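Local structure of putative histidinol-phosphate aminotransferase (Burkholderia pseudomallei, 3P1T) at residues R55-L60 with L234-E238; L73-E79 with Q224-V229. The protein probably transfers the amino group of L-histidinol phosphate to 2-oxoglutarate with pyridoxal 5'-phosphate as cofactor, a late step of histidine biosynthesis. One frame throughout, in Å; residues are numbered along the deposited sequence.

Contact 1 (R55-L60 with L234-E238); sequences RVMRKL and LHALE
Arg-55 on helix 52-64 grips the carboxylate of Glu-238 on helix 231-241 side-on, one nitrogen to each oxygen. NE reaches OE2 of Glu-238 at 2.8 Å and NH2 reaches its OE1 at 2.9 Å. Both bonds are nearly straight, at 171°. The oxygens lie near the guanidinium plane and receive the nitrogens on their syn sides, the flat groups slightly tilted against each other. A bend at chi3 (73°) swings the arginine head across the end of the extended glutamate chain. Lys-59, one turn further along, brings NZ to OE2 of Glu-238 at 2.8 Å from above the carboxylate plane, so this oxygen accepts from two cationic groups. The apolar layer beside them centres on Val-56. Its CB meets CD2 of Leu-234 at 4.1 Å, and its CG1 meets CD2 of Leu-237 at 4.0 Å. Its CG2 also lies 3.6 Å from the backbone O of Leu-234. Leu-60 crosses Leu-237 at about a right angle, and both also touch Phe-196. The segments run nearly parallel, their axes 26° apart. With two bases on one acid, the network probably favours an ionised Glu-238 and holds it against two successive turns of helix 52-64.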
ATOM      1  N   ARG A  55       6.947  13.987  -8.735  1.00 47.68           N
ATOM      2  CA  ARG A  55       6.183  15.231  -8.787  1.00 47.43           C
ATOM      3  C   ARG A  55       5.363  15.424  -7.498  1.00 51.08           C
ATOM      4  O   ARG A  55       5.359  16.524  -6.949  1.00 52.77           O
ATOM      5  CB  ARG A  55       5.263  15.236 -10.013  1.00 45.29           C
ATOM      6  CG  ARG A  55       4.597  16.587 -10.259  1.00 50.52           C
ATOM      7  CD  ARG A  55       3.633  16.577 -11.441  1.00 51.57           C
ATOM      8  NE  ARG A  55       2.379  15.857 -11.172  1.00 48.92           N
ATOM      9  CZ  ARG A  55       1.989  14.741 -11.785  1.00 60.55           C
ATOM     10  NH1 ARG A  55       2.739  14.198 -12.737  1.00 51.20           N
ATOM     11  NH2 ARG A  55       0.831  14.179 -11.478  1.00 47.34           N
ATOM     12  N   VAL A  56       4.694  14.365  -7.011  1.00 44.69           N
ATOM     13  CA  VAL A  56       3.873  14.431  -5.797  1.00 43.39           C
ATOM     14  C   VAL A  56       4.803  14.575  -4.573  1.00 46.34           C
ATOM     15  O   VAL A  56       4.457  15.322  -3.649  1.00 46.60           O
ATOM     16  CB  VAL A  56       2.900  13.218  -5.663  1.00 45.35           C
ATOM     17  CG1 VAL A  56       2.148  13.244  -4.345  1.00 44.10           C
ATOM     18  CG2 VAL A  56       1.906  13.190  -6.820  1.00 45.27           C
HETATM   19  N   MSE A  57       5.991  13.910  -4.581  1.00 40.36           N
HETATM   20  CA  MSE A  57       6.962  14.021  -3.464  1.00 38.23           C
HETATM   21  C   MSE A  57       7.380  15.467  -3.270  1.00 45.52           C
HETATM   22  O   MSE A  57       7.416  15.940  -2.135  1.00 46.14           O
HETATM   23  CB  MSE A  57       8.209  13.141  -3.673  1.00 38.59           C
HETATM   24  CG  MSE A  57       7.934  11.650  -3.498  1.00 41.24           C
HETATM   25 SE   MSE A  57       7.231  11.255  -1.745  0.75 43.85          SE
HETATM   26  CE  MSE A  57       8.771  11.474  -0.652  1.00 39.84           C
ATOM     27  N   ARG A  58       7.632  16.168  -4.390  1.00 42.88           N
ATOM     28  CA  ARG A  58       8.023  17.560  -4.438  1.00 43.83           C
ATOM     29  C   ARG A  58       6.875  18.421  -3.951  1.00 46.57           C
ATOM     30  O   ARG A  58       7.111  19.346  -3.174  1.00 45.04           O
ATOM     31  CB  ARG A  58       8.433  17.915  -5.868  1.00 48.52           C
ATOM     32  CG  ARG A  58       8.828  19.372  -6.093  1.00 66.40           C
ATOM     33  CD  ARG A  58       9.125  19.688  -7.559  1.00 78.91           C
ATOM     34  NE  ARG A  58       8.026  19.344  -8.474  1.00 88.16           N
ATOM     35  CZ  ARG A  58       6.962  20.109  -8.718  1.00102.25           C
ATOM     36  NH1 ARG A  58       6.806  21.266  -8.084  1.00 86.40           N
ATOM     37  NH2 ARG A  58       6.034  19.711  -9.577  1.00 92.42           N
ATOM     38  N   LYS A  59       5.627  18.101  -4.381  1.00 44.44           N
ATOM     39  CA  LYS A  59       4.411  18.826  -3.979  1.00 44.21           C
ATOM     40  C   LYS A  59       4.218  18.735  -2.454  1.00 47.31           C
ATOM     41  O   LYS A  59       3.904  19.744  -1.837  1.00 48.91           O
ATOM     42  CB  LYS A  59       3.165  18.291  -4.720  1.00 46.27           C
ATOM     43  CG  LYS A  59       2.601  19.197  -5.825  1.00 53.35           C
ATOM     44  CD  LYS A  59       3.406  19.175  -7.131  1.00 56.15           C
ATOM     45  CE  LYS A  59       2.841  20.093  -8.192  1.00 59.74           C
ATOM     46  NZ  LYS A  59       1.487  19.676  -8.657  1.00 59.78           N
ATOM     47  N   LEU A  60       4.434  17.545  -1.854  1.00 41.83           N
ATOM     48  CA  LEU A  60       4.365  17.310  -0.415  1.00 40.89           C
ATOM     49  C   LEU A  60       5.379  18.177   0.323  1.00 48.28           C
ATOM     50  O   LEU A  60       5.036  18.811   1.329  1.00 49.94           O
ATOM     51  CB  LEU A  60       4.616  15.827  -0.092  1.00 39.49           C
ATOM     52  CG  LEU A  60       3.476  14.864  -0.360  1.00 43.04           C
ATOM     53  CD1 LEU A  60       3.981  13.421  -0.379  1.00 42.27           C
ATOM     54  CD2 LEU A  60       2.326  15.049   0.646  1.00 41.19           C
ATOM     55  N   LEU A 234      -1.894   8.746  -5.869  1.00 34.19           N
ATOM     56  CA  LEU A 234      -0.967   9.869  -6.080  1.00 34.65           C
ATOM     57  C   LEU A 234      -1.671  11.096  -6.696  1.00 40.08           C
ATOM     58  O   LEU A 234      -1.483  12.201  -6.184  1.00 41.75           O
ATOM     59  CB  LEU A 234       0.216   9.475  -6.971  1.00 34.33           C
ATOM     60  CG  LEU A 234       1.295   8.558  -6.378  1.00 35.82           C
ATOM     61  CD1 LEU A 234       2.218   8.096  -7.458  1.00 35.36           C
ATOM     62  CD2 LEU A 234       2.083   9.243  -5.301  1.00 35.26           C
ATOM     63  N   HIS A 235      -2.498  10.915  -7.750  1.00 35.73           N
ATOM     64  CA  HIS A 235      -3.225  12.046  -8.353  1.00 36.26           C
ATOM     65  C   HIS A 235      -4.303  12.575  -7.412  1.00 40.69           C
ATOM     66  O   HIS A 235      -4.585  13.770  -7.437  1.00 42.17           O
ATOM     67  CB  HIS A 235      -3.835  11.687  -9.706  1.00 37.28           C
ATOM     68  CG  HIS A 235      -2.782  11.588 -10.769  1.00 41.10           C
ATOM     69  ND1 HIS A 235      -2.026  10.440 -10.932  1.00 42.08           N
ATOM     70  CD2 HIS A 235      -2.321  12.532 -11.619  1.00 42.89           C
ATOM     71  CE1 HIS A 235      -1.165  10.709 -11.897  1.00 41.25           C
ATOM     72  NE2 HIS A 235      -1.300  11.955 -12.337  1.00 42.45           N
ATOM     73  N   ALA A 236      -4.854  11.707  -6.556  1.00 36.24           N
ATOM     74  CA  ALA A 236      -5.848  12.093  -5.565  1.00 35.71           C
ATOM     75  C   ALA A 236      -5.198  13.009  -4.515  1.00 42.80           C
ATOM     76  O   ALA A 236      -5.641  14.160  -4.337  1.00 43.92           O
ATOM     77  CB  ALA A 236      -6.454  10.862  -4.917  1.00 34.71           C
ATOM     78  N   LEU A 237      -4.086  12.529  -3.907  1.00 38.58           N
ATOM     79  CA  LEU A 237      -3.321  13.253  -2.902  1.00 38.26           C
ATOM     80  C   LEU A 237      -2.858  14.607  -3.442  1.00 46.13           C
ATOM     81  O   LEU A 237      -3.037  15.629  -2.756  1.00 47.15           O
ATOM     82  CB  LEU A 237      -2.119  12.427  -2.428  1.00 37.23           C
ATOM     83  CG  LEU A 237      -1.188  13.107  -1.427  1.00 41.77           C
ATOM     84  CD1 LEU A 237      -1.907  13.460  -0.164  1.00 42.30           C
ATOM     85  CD2 LEU A 237      -0.008  12.250  -1.123  1.00 42.74           C
ATOM     86  N   GLU A 238      -2.318  14.620  -4.677  1.00 42.32           N
ATOM     87  CA  GLU A 238      -1.849  15.843  -5.316  1.00 43.25           C
ATOM     88  C   GLU A 238      -2.957  16.920  -5.367  1.00 50.95           C
ATOM     89  O   GLU A 238      -2.680  18.076  -5.050  1.00 51.79           O
ATOM     90  CB  GLU A 238      -1.355  15.535  -6.715  1.00 44.41           C
ATOM     91  CG  GLU A 238      -0.754  16.733  -7.406  1.00 49.70           C
ATOM     92  CD  GLU A 238      -0.176  16.431  -8.764  1.00 62.01           C
ATOM     93  OE1 GLU A 238      -0.802  15.652  -9.523  1.00 38.11           O
ATOM     94  OE2 GLU A 238       0.903  16.989  -9.070  1.00 60.45           O
TER

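Contact 2 (L73-E79 with Q224-V229)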
ATOM      1  N   LEU A  73       6.312   9.203   2.235  1.00 33.57           N
ATOM      2  CA  LEU A  73       4.889   8.957   1.963  1.00 32.97           C
ATOM      3  C   LEU A  73       4.589   7.513   2.383  1.00 39.33           C
ATOM      4  O   LEU A  73       5.319   6.602   1.982  1.00 39.53           O
ATOM      5  CB  LEU A  73       4.545   9.237   0.479  1.00 32.41           C
ATOM      6  CG  LEU A  73       3.083   8.980   0.009  1.00 35.10           C
ATOM      7  CD1 LEU A  73       2.061   9.832   0.771  1.00 34.61           C
ATOM      8  CD2 LEU A  73       2.937   9.269  -1.460  1.00 36.36           C
ATOM      9  N   VAL A  74       3.586   7.311   3.251  1.00 36.78           N
ATOM     10  CA  VAL A  74       3.314   5.984   3.808  1.00 36.55           C
ATOM     11  C   VAL A  74       1.834   5.589   3.707  1.00 40.88           C
ATOM     12  O   VAL A  74       0.950   6.448   3.608  1.00 40.94           O
ATOM     13  CB  VAL A  74       3.766   5.905   5.298  1.00 40.26           C
ATOM     14  CG1 VAL A  74       5.276   5.952   5.427  1.00 40.21           C
ATOM     15  CG2 VAL A  74       3.114   6.986   6.158  1.00 40.28           C
ATOM     16  N   ARG A  75       1.581   4.274   3.788  1.00 36.85           N
ATOM     17  CA  ARG A  75       0.248   3.690   3.822  1.00 36.12           C
ATOM     18  C   ARG A  75      -0.305   3.767   5.268  1.00 39.25           C
ATOM     19  O   ARG A  75      -0.441   2.726   5.950  1.00 37.44           O
ATOM     20  CB  ARG A  75       0.292   2.245   3.318  1.00 36.16           C
ATOM     21  CG  ARG A  75      -1.051   1.713   2.847  1.00 43.97           C
ATOM     22  CD  ARG A  75      -1.068   1.783   1.345  1.00 48.60           C
ATOM     23  NE  ARG A  75      -2.028   2.751   0.851  1.00 48.10           N
ATOM     24  CZ  ARG A  75      -2.124   3.124  -0.414  1.00 52.41           C
ATOM     25  NH1 ARG A  75      -1.281   2.645  -1.323  1.00 33.12           N
ATOM     26  NH2 ARG A  75      -3.037   4.004  -0.776  1.00 49.77           N
ATOM     27  N   GLY A  76      -0.544   5.005   5.729  1.00 34.35           N
ATOM     28  CA  GLY A  76      -1.087   5.291   7.049  1.00 33.99           C
ATOM     29  C   GLY A  76      -0.148   5.059   8.207  1.00 39.66           C
ATOM     30  O   GLY A  76       1.053   4.782   8.032  1.00 41.19           O
ATOM     31  N   ILE A  77      -0.718   5.156   9.413  1.00 34.55           N
ATOM     32  CA  ILE A  77       0.012   5.026  10.667  1.00 32.43           C
ATOM     33  C   ILE A  77       0.546   3.572  10.819  1.00 35.00           C
ATOM     34  O   ILE A  77       1.612   3.416  11.422  1.00 34.34           O
ATOM     35  CB  ILE A  77      -0.859   5.504  11.882  1.00 34.32           C
ATOM     36  CG1 ILE A  77      -0.059   5.612  13.211  1.00 35.09           C
ATOM     37  CG2 ILE A  77      -2.141   4.717  12.043  1.00 33.33           C
ATOM     38  CD1 ILE A  77       1.230   6.443  13.196  1.00 38.00           C
ATOM     39  N   ASP A  78      -0.111   2.543  10.213  1.00 31.24           N
ATOM     40  CA  ASP A  78       0.389   1.149  10.304  1.00 29.94           C
ATOM     41  C   ASP A  78       1.758   1.022   9.640  1.00 32.14           C
ATOM     42  O   ASP A  78       2.668   0.507  10.289  1.00 30.01           O
ATOM     43  CB  ASP A  78      -0.583   0.110   9.700  1.00 31.50           C
ATOM     44  CG  ASP A  78      -1.850  -0.195  10.486  1.00 38.91           C
ATOM     45  OD1 ASP A  78      -2.231   0.628  11.360  1.00 44.32           O
ATOM     46  OD2 ASP A  78      -2.512  -1.207  10.171  1.00 32.40           O
ATOM     47  N   GLU A  79       1.929   1.508   8.375  1.00 30.33           N
ATOM     48  CA  GLU A  79       3.245   1.446   7.717  1.00 31.22           C
ATOM     49  C   GLU A  79       4.271   2.256   8.495  1.00 36.64           C
ATOM     50  O   GLU A  79       5.398   1.809   8.675  1.00 34.83           O
ATOM     51  CB  GLU A  79       3.207   1.933   6.261  1.00 32.56           C
ATOM     52  CG  GLU A  79       4.607   1.979   5.655  1.00 35.66           C
ATOM     53  CD  GLU A  79       4.773   2.215   4.172  1.00 42.14           C
ATOM     54  OE1 GLU A  79       3.790   2.599   3.499  1.00 32.44           O
ATOM     55  OE2 GLU A  79       5.903   2.004   3.680  1.00 30.78           O
ATOM     56  N   GLN A 224      10.958   0.420   1.661  1.00 31.82           N
ATOM     57  CA  GLN A 224       9.597   0.533   1.133  1.00 31.31           C
ATOM     58  C   GLN A 224       9.440  -0.264  -0.154  1.00 37.33           C
ATOM     59  O   GLN A 224      10.421  -0.564  -0.844  1.00 39.18           O
ATOM     60  CB  GLN A 224       9.194   1.982   0.900  1.00 32.31           C
ATOM     61  CG  GLN A 224       8.988   2.779   2.180  1.00 36.93           C
ATOM     62  CD  GLN A 224       8.380   4.123   1.880  1.00 44.84           C
ATOM     63  OE1 GLN A 224       9.034   5.032   1.337  1.00 39.06           O
ATOM     64  NE2 GLN A 224       7.090   4.251   2.174  1.00 34.44           N
ATOM     65  N   TRP A 225       8.201  -0.646  -0.444  1.00 32.97           N
ATOM     66  CA  TRP A 225       7.900  -1.447  -1.607  1.00 32.66           C
ATOM     67  C   TRP A 225       7.919  -0.605  -2.846  1.00 40.41           C
ATOM     68  O   TRP A 225       7.649   0.595  -2.782  1.00 41.94           O
ATOM     69  CB  TRP A 225       6.539  -2.116  -1.441  1.00 30.54           C
ATOM     70  CG  TRP A 225       6.420  -3.007  -0.237  1.00 30.68           C
ATOM     71  CD1 TRP A 225       7.381  -3.832   0.268  1.00 33.54           C
ATOM     72  CD2 TRP A 225       5.220  -3.281   0.511  1.00 30.00           C
ATOM     73  NE1 TRP A 225       6.884  -4.535   1.339  1.00 32.73           N
ATOM     74  CE2 TRP A 225       5.553  -4.231   1.498  1.00 33.09           C
ATOM     75  CE3 TRP A 225       3.902  -2.763   0.482  1.00 31.31           C
ATOM     76  CZ2 TRP A 225       4.622  -4.691   2.435  1.00 31.43           C
ATOM     77  CZ3 TRP A 225       2.970  -3.237   1.394  1.00 31.70           C
ATOM     78  CH2 TRP A 225       3.334  -4.176   2.365  1.00 32.18           C
ATOM     79  N   PHE A 226       8.237  -1.230  -3.986  1.00 37.72           N
ATOM     80  CA  PHE A 226       8.217  -0.547  -5.263  1.00 38.70           C
ATOM     81  C   PHE A 226       6.767  -0.158  -5.605  1.00 43.50           C
ATOM     82  O   PHE A 226       5.868  -0.997  -5.457  1.00 42.75           O
ATOM     83  CB  PHE A 226       8.844  -1.432  -6.357  1.00 41.49           C
ATOM     84  CG  PHE A 226       8.619  -0.915  -7.758  1.00 44.88           C
ATOM     85  CD1 PHE A 226       9.256   0.243  -8.204  1.00 50.04           C
ATOM     86  CD2 PHE A 226       7.739  -1.553  -8.617  1.00 47.35           C
ATOM     87  CE1 PHE A 226       9.000   0.754  -9.478  1.00 51.72           C
ATOM     88  CE2 PHE A 226       7.507  -1.055  -9.897  1.00 50.55           C
ATOM     89  CZ  PHE A 226       8.131   0.098 -10.314  1.00 49.83           C
ATOM     90  N   CYS A 227       6.546   1.122  -6.009  1.00 39.79           N
ATOM     91  CA  CYS A 227       5.244   1.663  -6.393  1.00 40.55           C
ATOM     92  C   CYS A 227       4.233   1.425  -5.240  1.00 43.49           C
ATOM     93  O   CYS A 227       3.097   0.954  -5.442  1.00 43.38           O
ATOM     94  CB  CYS A 227       4.787   1.038  -7.717  1.00 42.19           C
ATOM     95  SG  CYS A 227       3.253   1.726  -8.416  1.00 46.56           S
ATOM     96  N   ASN A 228       4.683   1.746  -4.013  1.00 38.47           N
ATOM     97  CA  ASN A 228       3.914   1.586  -2.780  1.00 36.84           C
ATOM     98  C   ASN A 228       2.560   2.328  -2.859  1.00 41.16           C
ATOM     99  O   ASN A 228       1.538   1.806  -2.390  1.00 41.90           O
ATOM    100  CB  ASN A 228       4.741   2.087  -1.604  1.00 33.07           C
ATOM    101  CG  ASN A 228       4.145   1.837  -0.239  1.00 50.17           C
ATOM    102  OD1 ASN A 228       3.587   0.771   0.077  1.00 38.78           O
ATOM    103  ND2 ASN A 228       4.319   2.816   0.624  1.00 49.83           N
ATOM    104  N   VAL A 229       2.557   3.529  -3.469  1.00 37.73           N
ATOM    105  CA  VAL A 229       1.365   4.369  -3.679  1.00 37.20           C
ATOM    106  C   VAL A 229       1.152   4.517  -5.198  1.00 41.30           C
ATOM    107  O   VAL A 229       1.972   5.098  -5.900  1.00 42.06           O
ATOM    108  CB  VAL A 229       1.470   5.732  -2.954  1.00 40.46           C
ATOM    109  CG1 VAL A 229       0.214   6.570  -3.169  1.00 40.23           C
ATOM    110  CG2 VAL A 229       1.720   5.528  -1.467  1.00 39.59           C
TER
HETATM  111  O   HOH W   1       8.203   7.820   0.666  1.00 33.94           O
HETATM  112  O   HOH W   2       6.110  -0.005   1.569  1.00 27.25           O
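The outermost strand of the chain's large sheet, 71-74, and the helix after it meet an irregular loop at the subunit interface of a dimeric fold-type I aminotransferase; residues 224-229 link helices 214-221 and 231-241. Arg-75 is the centre of an inverse gamma turn at the end of that strand, and its backbone N bonds to OE1 of Glu-79. With CG anti to the backbone N (chi1 175°), the extended Glu-79 chain carries its carboxylate to the amides of Gln-224 and Asn-228. OE1 takes ND2 of Asn-228 at 2.9 Å through its syn lone pair, whereas Arg-75 N arrives on the anti side. The carboxylate and the Asn-228 amide stand 84° apart. OE2 of Glu-79 accepts NE2 of Gln-224 at 3.0 Å from above the carboxylate plane, and also pairs with Arg-83. The other N-H of Gln-224 NE2 bonds to the carbonyl O of Leu-73 at 2.9 Å, both acceptors lying near the amide plane, which fixes its rotation. Separate waters link Leu-73 N to Gln-224 OE1 and Glu-79 OE2 to Trp-225 N. Trp-225 stacks on Trp-225 of the second subunit. Beside the polar groups, CD2 of Leu-73 packs on CG2 of Val-229 at 3.9 Å. The guanidinium of Arg-75, salt-bridged to Asp-233, has CG2 of Val-229 over one face; its NH1 makes a weak bond to the carbonyl O of Asn-228, 3.1 Å long and bent to 120°.

How the contacts relate
The centres of contacts 1 and 2 lie about 14 Å apart, and Leu-73 connects them. Its CD1 touches CD2 of Leu-237 at 3.7 Å and its CD2 reaches CD2 of Leu-234 at 3.9 Å, so apolar packing runs from strand 71-74 into the helix pair of contact 1. Leu-234 also meets the loop of contact 2, with CD1 3.4 Å from the carbonyl O of Val-229. Both segments of contact 2 fall between those of contact 1 in sequence: helix 52-64 leads into strand 71-74, and residues 224-229 lead into helix 231-241. Contact 1 adds charge pairing between helices, whereas contact 2 carries the polar network into the dimer interface.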